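Local coordinates for protein deoxyhypusine synthase, putative (Entamoeba histolytica, PDB 7L9R) that probably acts as a deoxyhypusine synthase, an NAD-dependent transferase that modifies a lysine of the translation factor eIF5A, at residues 42-47 and 52-57. Numbering follows the deposited sequence.
Sequences NSYLTT and SNVGRA
Leu-45 and Val-54 form a small apolar contact, with the hydroxyl of Tyr-44 loosely alongside, between two consecutive helices, 37-47 and 51-66, joined by a short turn near the N-terminal end of the modelled chain. The segments come closest at Leu-45 and Gly-55, whose CA atoms lie 6.7 Å apart, yet no hydrogen bond spans the gap and only 136 Å² is buried. The one close touch is between methyls: CD2 of Leu-45 lies 3.7 Å from CG1 of Val-54, the two side chains crossing at about a right angle. Val-54 points its CB at the first helix and holds CG1 anti to its backbone N (chi1 177°), which turns CG2 to the Tyr-44 hydroxyl, a looser approach with OH of Tyr-44 4.4 Å from CG2 of Val-54. Leu-332 of the second subunit packs on Tyr-44, so this helix pair reaches the subunit interface. Helix 330-339 of the same chain packs against both helices, with Val-333 on Tyr-44 and Ile-337 on Val-54, while Val-54 also packs on Val-326 of strand 322-327, an edge strand of the parallel sheet within this chain.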
loop_
_atom_site.group_PDB
_atom_site.type_symbol
_atom_site.label_atom_id
_atom_site.label_comp_id
_atom_site.label_asym_id
_atom_site.label_seq_id
_atom_site.Cartn_x
_atom_site.Cartn_y
_atom_site.Cartn_z
ATOM N N ASN B 42 -27.788 0.569 5.667
ATOM C CA ASN B 42 -27.853 2.020 5.823
ATOM C C ASN B 42 -26.939 2.510 6.936
ATOM O O ASN B 42 -26.389 3.612 6.843
ATOM C CB ASN B 42 -29.289 2.475 6.090
ATOM C CG ASN B 42 -30.196 2.258 4.897
ATOM O OD1 ASN B 42 -29.722 2.169 3.762
ATOM N ND2 ASN B 42 -31.514 2.178 5.143
ATOM N N SER B 43 -26.786 1.718 8.001
ATOM C CA SER B 43 -25.891 2.093 9.092
ATOM C C SER B 43 -24.449 2.206 8.609
ATOM O O SER B 43 -23.705 3.095 9.041
ATOM C CB SER B 43 -25.999 1.073 10.226
ATOM O OG SER B 43 -25.035 1.320 11.237
ATOM N N TYR B 44 -24.043 1.332 7.693
ATOM C CA TYR B 44 -22.714 1.464 7.114
ATOM C C TYR B 44 -22.574 2.771 6.349
ATOM O O TYR B 44 -21.543 3.447 6.445
ATOM C CB TYR B 44 -22.416 0.287 6.193
ATOM C CG TYR B 44 -21.164 0.499 5.396
ATOM C CD1 TYR B 44 -19.910 0.495 6.023
ATOM C CD2 TYR B 44 -21.219 0.743 4.030
ATOM C CE1 TYR B 44 -18.743 0.700 5.304
ATOM C CE2 TYR B 44 -20.054 0.956 3.301
ATOM C CZ TYR B 44 -18.821 0.931 3.945
ATOM O OH TYR B 44 -17.669 1.138 3.221
ATOM N N LEU B 45 -23.607 3.155 5.598
ATOM C CA LEU B 45 -23.539 4.356 4.774
ATOM C C LEU B 45 -23.432 5.637 5.592
ATOM O O LEU B 45 -23.048 6.676 5.041
ATOM C CB LEU B 45 -24.763 4.423 3.858
ATOM C CG LEU B 45 -24.915 3.195 2.953
ATOM C CD1 LEU B 45 -26.186 3.272 2.106
ATOM C CD2 LEU B 45 -23.680 3.008 2.070
ATOM N N THR B 46 -23.744 5.596 6.887
ATOM C CA THR B 46 -23.715 6.793 7.712
ATOM C C THR B 46 -22.705 6.746 8.849
ATOM O O THR B 46 -22.480 7.782 9.483
ATOM C CB THR B 46 -25.104 7.067 8.320
ATOM O OG1 THR B 46 -25.356 6.134 9.377
ATOM C CG2 THR B 46 -26.202 6.947 7.268
ATOM N N THR B 47 -22.100 5.593 9.136
ATOM C CA THR B 47 -21.165 5.483 10.254
ATOM C C THR B 47 -19.921 4.658 9.943
ATOM O O THR B 47 -18.958 4.723 10.716
ATOM C CB THR B 47 -21.862 4.886 11.498
ATOM O OG1 THR B 47 -22.465 3.628 11.171
ATOM C CG2 THR B 47 -22.940 5.827 12.054
ATOM N N SER B 52 -18.654 8.845 4.428
ATOM C CA SER B 52 -18.878 10.162 3.840
ATOM C C SER B 52 -18.550 10.163 2.351
ATOM O O SER B 52 -19.240 10.812 1.554
ATOM C CB SER B 52 -18.042 11.209 4.569
ATOM O OG SER B 52 -16.665 10.904 4.437
ATOM N N ASN B 53 -17.505 9.430 1.958
ATOM C CA ASN B 53 -17.151 9.340 0.545
ATOM C C ASN B 53 -18.159 8.504 -0.232
ATOM O O ASN B 53 -18.469 8.816 -1.389
ATOM C CB ASN B 53 -15.747 8.765 0.393
ATOM C CG ASN B 53 -14.678 9.732 0.853
ATOM O OD1 ASN B 53 -14.865 10.947 0.789
ATOM N ND2 ASN B 53 -13.551 9.202 1.313
ATOM N N VAL B 54 -18.676 7.434 0.382
ATOM C CA VAL B 54 -19.699 6.627 -0.279
ATOM C C VAL B 54 -20.953 7.455 -0.520
ATOM O O VAL B 54 -21.601 7.338 -1.566
ATOM C CB VAL B 54 -19.998 5.361 0.543
ATOM C CG1 VAL B 54 -21.112 4.556 -0.100
ATOM C CG2 VAL B 54 -18.741 4.516 0.680
ATOM N N GLY B 55 -21.298 8.326 0.432
ATOM C CA GLY B 55 -22.476 9.165 0.267
ATOM C C GLY B 55 -22.326 10.168 -0.860
ATOM O O GLY B 55 -23.263 10.388 -1.635
ATOM N N ARG B 56 -21.150 10.801 -0.960
ATOM C CA ARG B 56 -20.883 11.698 -2.081
ATOM C C ARG B 56 -20.976 10.955 -3.404
ATOM O O ARG B 56 -21.502 11.485 -4.392
ATOM C CB ARG B 56 -19.495 12.332 -1.947
ATOM C CG ARG B 56 -19.339 13.392 -0.878
ATOM C CD ARG B 56 -18.119 14.255 -1.189
ATOM N NE ARG B 56 -18.314 15.012 -2.421
ATOM C CZ ARG B 56 -17.337 15.498 -3.175
ATOM N NH1 ARG B 56 -16.063 15.307 -2.867
ATOM N NH2 ARG B 56 -17.645 16.190 -4.270
ATOM N N ALA B 57 -20.460 9.722 -3.443
ATOM C CA ALA B 57 -20.530 8.923 -4.663
ATOM C C ALA B 57 -21.977 8.680 -5.076
ATOM O O ALA B 57 -22.317 8.778 -6.262
ATOM C CB ALA B 57 -19.784 7.601 -4.475
#